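Local atomic coordinates of protein (thiaminase I) (Bacillus subtilis, PDB entry 3THI), a protein that degrades thiamin (vitamin B1) as a transferase, probably by transferring its pyrimidine part to a nucleophile in place of the thiazole. Residues 122-130 / 190-198. Residues are numbered along the deposited sequence; the frame is centred on the assembly and turned at random.
Sequences DNIYELYKK and RGLRLLINM
Ile-124, Leu-194 and Met-198 mesh in a roughly parallel helix-helix contact at the periphery of the chain, joining helix 124-131 to helix 186-199. The short axes approach to 10.3 Å and cross at 30°, and no hydrogen bond links the two segments. Ile-124 is the knob, seated among Gly-191, Leu-194, Leu-195 and Met-198. With CG1 held between the backbone N and the carbonyl carbon (chi1 60°), its CD1 reaches Gly-191 O at 3.6 Å, while CG2 meets Leu-195 CD2. Leu-194 forks between two tyrosines: CD2 lies 3.3 Å from Tyr-125 CD1, and CD1 sits over a face of the Tyr-128 ring, 4.0 Å from its centroid, a CH-pi contact. At the edge of that ring, in its plane, comes Met-198 CG, 3.7 Å from Tyr-128 CD1; SD makes an edgewise Met-aromatic contact. The chain of Met-198 bends at chi3 (-93°), carrying CE to 3.4 Å from Ile-124 O. Tyr-128 OH and Asn-197 ND2 both hydrogen-bond to Thr-133 OG1, tying the two helices through a shared third residue. In a capping box, Asn-123 OD1 accepts from Glu-126 N; the return bond to Glu-126 OE1 is weak. Leu-127 and Leu-195 both rest on strand 227-231. The result is a helix pair with a single knob-into-hole beside a beta-strand, in a family placed with the periplasmic-binding-protein-like folds.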
# COMPACT_ATOMS: atom_id res chain seq x y z
N ASP A 122 11.83 2.88 -17.17
CA ASP A 122 11.39 3.84 -16.16
C ASP A 122 9.88 4.09 -16.14
O ASP A 122 9.36 4.58 -15.14
CB ASP A 122 12.11 5.18 -16.34
CG ASP A 122 13.61 5.05 -16.19
OD1 ASP A 122 14.07 4.37 -15.25
OD2 ASP A 122 14.33 5.65 -17.02
N ASN A 123 9.21 3.79 -17.25
CA ASN A 123 7.75 3.97 -17.32
C ASN A 123 7.10 2.82 -18.08
O ASN A 123 7.80 1.98 -18.66
CB ASN A 123 7.38 5.33 -17.92
CG ASN A 123 7.89 5.53 -19.32
OD1 ASN A 123 7.35 4.97 -20.27
ND2 ASN A 123 8.94 6.33 -19.47
N ILE A 124 5.76 2.79 -18.07
CA ILE A 124 5.01 1.71 -18.72
C ILE A 124 5.13 1.65 -20.24
O ILE A 124 5.05 0.57 -20.83
CB ILE A 124 3.51 1.69 -18.28
CG1 ILE A 124 2.83 3.01 -18.65
CG2 ILE A 124 3.40 1.41 -16.78
CD1 ILE A 124 1.32 2.99 -18.51
N TYR A 125 5.33 2.80 -20.88
CA TYR A 125 5.48 2.86 -22.33
C TYR A 125 6.83 2.30 -22.74
O TYR A 125 6.96 1.67 -23.78
CB TYR A 125 5.26 4.28 -22.84
CG TYR A 125 3.84 4.77 -22.60
CD1 TYR A 125 2.80 4.37 -23.45
CD2 TYR A 125 3.53 5.58 -21.50
CE1 TYR A 125 1.48 4.76 -23.20
CE2 TYR A 125 2.21 5.97 -21.25
CZ TYR A 125 1.19 5.55 -22.11
OH TYR A 125 -0.12 5.91 -21.86
N GLU A 126 7.84 2.52 -21.90
CA GLU A 126 9.17 1.98 -22.17
C GLU A 126 9.10 0.47 -21.90
O GLU A 126 9.80 -0.31 -22.55
CB GLU A 126 10.22 2.62 -21.25
CG GLU A 126 10.64 4.03 -21.65
CD GLU A 126 11.55 4.67 -20.61
OE1 GLU A 126 11.73 4.08 -19.53
OE2 GLU A 126 12.09 5.77 -20.87
N LEU A 127 8.24 0.08 -20.97
CA LEU A 127 8.05 -1.33 -20.63
C LEU A 127 7.41 -2.04 -21.82
O LEU A 127 7.79 -3.14 -22.18
CB LEU A 127 7.12 -1.47 -19.41
CG LEU A 127 7.33 -2.59 -18.38
CD1 LEU A 127 5.98 -2.92 -17.73
CD2 LEU A 127 7.95 -3.83 -18.99
N TYR A 128 6.42 -1.38 -22.43
CA TYR A 128 5.73 -1.94 -23.59
C TYR A 128 6.67 -2.17 -24.78
O TYR A 128 6.53 -3.17 -25.50
CB TYR A 128 4.57 -1.04 -24.03
CG TYR A 128 3.84 -1.59 -25.23
CD1 TYR A 128 2.90 -2.62 -25.08
CD2 TYR A 128 4.12 -1.13 -26.51
CE1 TYR A 128 2.27 -3.18 -26.18
CE2 TYR A 128 3.49 -1.69 -27.62
CZ TYR A 128 2.57 -2.71 -27.45
OH TYR A 128 1.97 -3.29 -28.55
N LYS A 129 7.61 -1.26 -25.00
CA LYS A 129 8.56 -1.40 -26.10
C LYS A 129 9.47 -2.62 -25.90
O LYS A 129 10.04 -3.13 -26.86
CB LYS A 129 9.42 -0.13 -26.24
CG LYS A 129 8.63 1.05 -26.78
CD LYS A 129 9.50 2.28 -27.04
CE LYS A 129 8.63 3.47 -27.44
NZ LYS A 129 9.42 4.73 -27.55
N LYS A 130 9.57 -3.09 -24.66
CA LYS A 130 10.41 -4.23 -24.31
C LYS A 130 9.67 -5.55 -24.28
O LYS A 130 10.14 -6.54 -24.82
CB LYS A 130 11.08 -4.00 -22.95
CG LYS A 130 12.06 -2.84 -22.96
CD LYS A 130 13.18 -3.06 -23.98
CE LYS A 130 14.06 -1.82 -24.07
NZ LYS A 130 15.28 -2.08 -24.89
N ARG A 190 -5.64 5.10 -21.52
CA ARG A 190 -4.69 4.48 -22.45
C ARG A 190 -3.56 3.82 -21.66
O ARG A 190 -3.03 2.78 -22.06
CB ARG A 190 -4.12 5.51 -23.43
CG ARG A 190 -5.02 5.74 -24.64
CD ARG A 190 -4.39 6.68 -25.65
NE ARG A 190 -4.50 8.09 -25.28
CZ ARG A 190 -3.50 8.97 -25.35
NH1 ARG A 190 -2.29 8.59 -25.77
NH2 ARG A 190 -3.71 10.24 -25.06
N GLY A 191 -3.21 4.44 -20.54
CA GLY A 191 -2.18 3.89 -19.68
C GLY A 191 -2.63 2.59 -19.07
O GLY A 191 -1.92 1.59 -19.12
N LEU A 192 -3.85 2.57 -18.52
CA LEU A 192 -4.38 1.36 -17.89
C LEU A 192 -4.60 0.24 -18.90
O LEU A 192 -4.37 -0.93 -18.59
CB LEU A 192 -5.67 1.68 -17.11
CG LEU A 192 -5.58 2.71 -15.98
CD1 LEU A 192 -6.95 2.93 -15.36
CD2 LEU A 192 -4.59 2.26 -14.92
N ARG A 193 -5.02 0.60 -20.11
CA ARG A 193 -5.24 -0.38 -21.17
C ARG A 193 -3.91 -0.97 -21.58
O ARG A 193 -3.82 -2.17 -21.83
CB ARG A 193 -5.88 0.25 -22.40
CG ARG A 193 -7.33 0.55 -22.22
CD ARG A 193 -7.95 1.07 -23.49
NE ARG A 193 -9.33 0.65 -23.50
CZ ARG A 193 -9.84 -0.21 -24.38
NH1 ARG A 193 -9.06 -0.71 -25.34
NH2 ARG A 193 -11.09 -0.60 -24.27
N LEU A 194 -2.89 -0.13 -21.67
CA LEU A 194 -1.56 -0.59 -22.06
C LEU A 194 -1.09 -1.69 -21.10
O LEU A 194 -0.53 -2.70 -21.53
CB LEU A 194 -0.57 0.57 -22.05
CG LEU A 194 0.78 0.21 -22.67
CD1 LEU A 194 0.57 -0.18 -24.13
CD2 LEU A 194 1.75 1.35 -22.54
N LEU A 195 -1.36 -1.49 -19.81
CA LEU A 195 -1.00 -2.45 -18.77
C LEU A 195 -1.76 -3.76 -18.97
O LEU A 195 -1.18 -4.83 -18.84
CB LEU A 195 -1.34 -1.89 -17.40
CG LEU A 195 -0.45 -0.78 -16.85
CD1 LEU A 195 -1.12 -0.17 -15.65
CD2 LEU A 195 0.93 -1.35 -16.51
N ILE A 196 -3.06 -3.65 -19.23
CA ILE A 196 -3.91 -4.81 -19.46
C ILE A 196 -3.43 -5.52 -20.73
O ILE A 196 -3.36 -6.75 -20.78
CB ILE A 196 -5.38 -4.37 -19.61
CG1 ILE A 196 -5.91 -3.89 -18.25
CG2 ILE A 196 -6.22 -5.49 -20.19
CD1 ILE A 196 -7.21 -3.10 -18.32
N ASN A 197 -3.07 -4.72 -21.72
CA ASN A 197 -2.57 -5.26 -22.98
C ASN A 197 -1.29 -6.08 -22.77
O ASN A 197 -1.08 -7.12 -23.42
CB ASN A 197 -2.30 -4.12 -23.96
CG ASN A 197 -2.00 -4.62 -25.35
OD1 ASN A 197 -2.83 -5.30 -25.97
ND2 ASN A 197 -0.82 -4.31 -25.84
N MET A 198 -0.43 -5.60 -21.87
CA MET A 198 0.83 -6.29 -21.58
C MET A 198 0.66 -7.55 -20.72
O MET A 198 1.36 -8.55 -20.91
CB MET A 198 1.82 -5.34 -20.90
CG MET A 198 2.28 -4.18 -21.80
SD MET A 198 3.67 -3.27 -21.11
CE MET A 198 2.80 -1.91 -20.20